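Local coordinates for putative cell filamentation protein (Bartonella quintana, PDB 4N67) that binds ADP in a Fic domain and probably transfers AMP from ATP to host proteins as a VirB-translocated effector, at residues E44-N47 with F48-E51; G110-I113 with Q114-K118. The protein carries 2 engineered substitutions. All blocks are in the same frame, centred on the assembly; numbering follows the deposited sequence.

Contact 1: residues E44-N47 with F48-E51; sequences EAVN and FRLE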
loop_
_atom_site.group_PDB
_atom_site.type_symbol
_atom_site.label_atom_id
_atom_site.label_comp_id
_atom_site.label_asym_id
_atom_site.label_seq_id
_atom_site.Cartn_x
_atom_site.Cartn_y
_atom_site.Cartn_z
ATOM N N GLU A 44 -9.970 10.404 3.275
ATOM C CA GLU A 44 -8.623 10.736 3.694
ATOM C C GLU A 44 -7.689 10.786 2.503
ATOM O O GLU A 44 -6.787 11.615 2.483
ATOM C CB GLU A 44 -8.092 9.716 4.679
ATOM C CG GLU A 44 -8.845 9.646 6.005
ATOM C CD GLU A 44 -8.663 10.836 6.897
ATOM O OE1 GLU A 44 -7.935 11.817 6.604
ATOM O OE2 GLU A 44 -9.307 10.781 7.971
ATOM N N ALA A 45 -7.920 9.930 1.511
ATOM C CA ALA A 45 -7.083 9.983 0.296
ATOM C C ALA A 45 -7.293 11.283 -0.488
ATOM O O ALA A 45 -6.332 11.912 -0.950
ATOM C CB ALA A 45 -7.326 8.763 -0.555
ATOM N N VAL A 46 -8.542 11.745 -0.600
ATOM C CA VAL A 46 -8.812 13.002 -1.267
ATOM C C VAL A 46 -8.029 14.113 -0.566
ATOM O O VAL A 46 -7.380 14.924 -1.201
ATOM C CB VAL A 46 -10.325 13.336 -1.299
ATOM C CG1 VAL A 46 -10.566 14.745 -1.790
ATOM C CG2 VAL A 46 -11.087 12.323 -2.160
ATOM N N ASN A 47 -8.069 14.125 0.767
ATOM C CA ASN A 47 -7.433 15.199 1.511
ATOM C C ASN A 47 -5.907 15.079 1.471
ATOM O O ASN A 47 -5.202 16.082 1.359
ATOM C CB ASN A 47 -7.968 15.225 2.956
ATOM C CG ASN A 47 -9.463 15.535 3.037
ATOM O OD1 ASN A 47 -10.086 16.025 2.076
ATOM N ND2 ASN A 47 -10.058 15.249 4.199
ATOM N N PHE A 48 -5.401 13.851 1.515
ATOM C CA PHE A 48 -3.956 13.602 1.493
ATOM C C PHE A 48 -3.338 14.003 0.172
ATOM O O PHE A 48 -2.182 14.452 0.140
ATOM C CB PHE A 48 -3.618 12.137 1.812
ATOM C CG PHE A 48 -2.149 11.879 2.009
ATOM C CD1 PHE A 48 -1.540 12.143 3.222
ATOM C CD2 PHE A 48 -1.367 11.368 0.998
ATOM C CE1 PHE A 48 -0.200 11.918 3.406
ATOM C CE2 PHE A 48 -0.028 11.131 1.179
ATOM C CZ PHE A 48 0.565 11.411 2.379
ATOM N N ARG A 49 -4.111 13.936 -0.908
ATOM C CA ARG A 49 -3.614 14.355 -2.228
ATOM C C ARG A 49 -3.181 15.818 -2.273
ATOM O O ARG A 49 -2.320 16.163 -3.091
ATOM C CB ARG A 49 -4.635 14.044 -3.340
ATOM C CG ARG A 49 -4.710 12.587 -3.708
ATOM C CD ARG A 49 -5.827 12.290 -4.695
ATOM N NE ARG A 49 -5.929 10.861 -4.892
ATOM C CZ ARG A 49 -6.951 10.085 -4.571
ATOM N NH1 ARG A 49 -8.118 10.584 -4.152
ATOM N NH2 ARG A 49 -6.834 8.773 -4.730
ATOM N N LEU A 50 -3.718 16.653 -1.388
ATOM C CA LEU A 50 -3.349 18.067 -1.311
ATOM C C LEU A 50 -1.963 18.294 -0.715
ATOM O O LEU A 50 -1.408 19.391 -0.866
ATOM C CB LEU A 50 -4.381 18.850 -0.491
ATOM C CG LEU A 50 -5.830 18.760 -0.981
ATOM C CD1 LEU A 50 -6.756 19.474 -0.003
ATOM C CD2 LEU A 50 -6.004 19.310 -2.384
ATOM N N GLU A 51 -1.394 17.279 -0.066
ATOM C CA GLU A 51 -0.067 17.406 0.529
ATOM C C GLU A 51 1.039 17.248 -0.505
ATOM O O GLU A 51 0.926 16.462 -1.426
ATOM C CB GLU A 51 0.101 16.390 1.663
ATOM C CG GLU A 51 -0.902 16.601 2.798
ATOM C CD GLU A 51 -0.820 17.968 3.462
ATOM O OE1 GLU A 51 0.294 18.544 3.519
ATOM O OE2 GLU A 51 -1.877 18.472 3.937
HETATM O O HOH W 1 -4.267 17.183 3.768
#
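The guanidinium group of Arg-49 lies back along the last turn of the helix, with the backbone carbon C of Ala-45 over one of its faces. NH1 of Arg-49 reaches farthest back: it comes 4.0 Å from CG2 of Val-46, the two side chains crossing at a slant, and 4.1 Å from CB of Ala-45. These are van der Waals contacts. The Arg-49 chain from CG to NE is extended (chi2 174°, chi3 -174°), and CG of Arg-49 passes 3.3 Å from the carbonyl O of Ala-45. Alanine suits a place where a long side chain must lie close to the helix, and arginine brings aliphatic length together with a charge, which Glu-168 meets at NE in a salt bridge.

The other flat group, the ring of Phe-48, has CG trans to the backbone N (chi1 -171°), which carries it away from the preceding turn; its CB still touches the O of Glu-44.

Regular helical bonds end here. Phe-48 N donates to Glu-44 O at 2.8 Å and Arg-49 N to Ala-45 O at 3.0 Å, whereas Leu-50 N takes Asn-47 O, three residues back, at 3.2 Å and from above the carbonyl plane. That oxygen also accepts from a water, which donates to OE2 of Glu-51 as well and so bridges the helix end to the turn. Residues Phe-48 to Glu-51 form a type I beta turn.

The contact closes helix 30-48 at the protein surface. Buried Phe-48, a bulky apolar residue fit for an interhelical seam, packs on Tyr-61, Ile-65 and Cys-68 of helix 59-70 and on Met-165 of helix 164-174, where Lys-169 also binds the carbonyls of Arg-49 and Glu-51.

Contact 2: residues G110-I113 with Q114-K118; sequences GSQI and QRELK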
loop_
_atom_site.group_PDB
_atom_site.type_symbol
_atom_site.label_atom_id
_atom_site.label_comp_id
_atom_site.label_asym_id
_atom_site.label_seq_id
_atom_site.Cartn_x
_atom_site.Cartn_y
_atom_site.Cartn_z
ATOM N N GLY A 110 7.855 -11.669 8.672
ATOM C CA GLY A 110 8.602 -11.074 9.803
ATOM C C GLY A 110 9.555 -9.996 9.353
ATOM O O GLY A 110 9.134 -9.031 8.750
ATOM N N SER A 111 10.835 -10.160 9.662
ATOM C CA SER A 111 11.855 -9.145 9.299
ATOM C C SER A 111 12.128 -8.975 7.783
ATOM O O SER A 111 12.776 -7.998 7.349
ATOM C CB SER A 111 13.140 -9.396 10.061
ATOM O OG SER A 111 13.788 -10.567 9.601
ATOM N N GLN A 112 11.624 -9.896 6.945
ATOM C CA GLN A 112 11.646 -9.666 5.505
ATOM C C GLN A 112 10.934 -8.358 5.146
ATOM O O GLN A 112 11.245 -7.738 4.133
ATOM C CB GLN A 112 10.957 -10.795 4.754
ATOM C CG GLN A 112 11.763 -12.061 4.815
ATOM C CD GLN A 112 11.090 -13.228 4.136
ATOM O OE1 GLN A 112 9.926 -13.153 3.725
ATOM N NE2 GLN A 112 11.827 -14.339 4.019
ATOM N N ILE A 113 9.944 -7.979 5.942
ATOM C CA ILE A 113 9.164 -6.771 5.647
ATOM C C ILE A 113 10.117 -5.593 5.688
ATOM O O ILE A 113 10.155 -4.812 4.762
ATOM C CB ILE A 113 8.013 -6.560 6.644
ATOM C CG1 ILE A 113 6.965 -7.686 6.518
ATOM C CG2 ILE A 113 7.377 -5.190 6.456
ATOM C CD1 ILE A 113 5.894 -7.627 7.603
ATOM N N GLN A 114 10.879 -5.475 6.764
ATOM C CA GLN A 114 11.820 -4.338 6.884
ATOM C C GLN A 114 12.922 -4.394 5.833
ATOM O O GLN A 114 13.288 -3.355 5.243
ATOM C CB GLN A 114 12.458 -4.309 8.270
ATOM C CG GLN A 114 11.494 -4.087 9.432
ATOM C CD GLN A 114 10.518 -2.942 9.224
ATOM O OE1 GLN A 114 10.871 -1.850 8.738
ATOM N NE2 GLN A 114 9.276 -3.180 9.598
ATOM N N ARG A 115 13.442 -5.593 5.590
ATOM C CA ARG A 115 14.521 -5.774 4.621
ATOM C C ARG A 115 14.066 -5.403 3.212
ATOM O O ARG A 115 14.795 -4.746 2.465
ATOM C CB ARG A 115 15.080 -7.225 4.655
ATOM C CG ARG A 115 16.034 -7.522 5.805
ATOM C CD ARG A 115 16.553 -8.972 5.798
ATOM N NE ARG A 115 15.769 -9.784 6.735
ATOM C CZ ARG A 115 15.152 -10.937 6.476
ATOM N NH1 ARG A 115 14.446 -11.515 7.437
ATOM N NH2 ARG A 115 15.220 -11.512 5.290
ATOM N N GLU A 116 12.856 -5.827 2.844
ATOM C CA GLU A 116 12.330 -5.473 1.536
ATOM C C GLU A 116 12.043 -3.985 1.392
ATOM O O GLU A 116 12.267 -3.432 0.332
ATOM C CB GLU A 116 11.098 -6.308 1.195
ATOM C CG GLU A 116 11.458 -7.780 0.999
ATOM C CD GLU A 116 10.284 -8.694 0.736
ATOM O OE1 GLU A 116 9.251 -8.214 0.233
ATOM O OE2 GLU A 116 10.417 -9.922 0.994
ATOM N N LEU A 117 11.516 -3.345 2.420
ATOM C CA LEU A 117 11.277 -1.906 2.346
ATOM C C LEU A 117 12.608 -1.161 2.260
ATOM O O LEU A 117 12.691 -0.182 1.513
ATOM C CB LEU A 117 10.484 -1.417 3.551
ATOM C CG LEU A 117 9.052 -1.941 3.576
ATOM C CD1 LEU A 117 8.368 -1.523 4.851
ATOM C CD2 LEU A 117 8.263 -1.497 2.351
ATOM N N LYS A 118 13.631 -1.614 2.993
ATOM C CA LYS A 118 14.986 -1.015 2.885
ATOM C C LYS A 118 15.545 -1.136 1.482
ATOM O O LYS A 118 16.067 -0.153 0.922
ATOM C CB LYS A 118 15.950 -1.655 3.884
#
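At the N-terminal end of helix 112-126, within the Fic/DOC family region, Arg-115 folds back onto Ser-111. NH1 of Arg-115 is directed at OG of Ser-111, but their 2.5 Å separation is very short for a hydrogen bond, so its exact length is doubtful. A bend at chi3 (-98°) turns the guanidinium back toward Ser-111, so that Gln-112 N lies over one face near its rim, a contact of two donors without a bond. CG of Gln-112 meets NH2 of Arg-115 at 3.5 Å, while the Gln-112 amide, 82° from the guanidinium plane, accepts through OE1 from Val-109 N. A small hydroxyl residue and a long, flexible cation thus suit this exposed side.

Gly-110 has positive phi (54°), which favours glycine. On the inner side, CG2 of Ile-113 lies 4.1 Å from CD1 of Leu-117, side by side, their apolar branches suiting the buried face; Leu-117 also packs on helix 59-70. Glu-116 reaches His-151 with OE1, and Gln-114 reaches Asp-82 and Arg-63.

Backbone bonds from Arg-115 N to Ser-111 O (3.1 Å), Glu-116 N to Gln-112 O (2.8 Å) and Leu-117 N to Ile-113 O (3.1 Å) give the i to i+4 pattern of an amphipathic alpha-helix.

How the contacts relate
From the N terminus, the chain runs along helix 30-48 to contact 1, where the helix ends in a beta turn; it then passes through helix 59-70 and the short hairpin of strands 85-86 and 92-93 before contact 2 opens helix 112-126. Each contact is local, so neither encloses a long loop, and the two follow in series without nesting or crossing. The centres of contact 1 and contact 2 are about 27 Å apart, on opposite sides of the chain's centre. Helix 59-70 is their common neighbour, receiving Phe-48 from contact 1 and Leu-117 from contact 2. Contact 1 also reaches helix 164-174, whereas contact 2 reaches His-151 on helix 135-152.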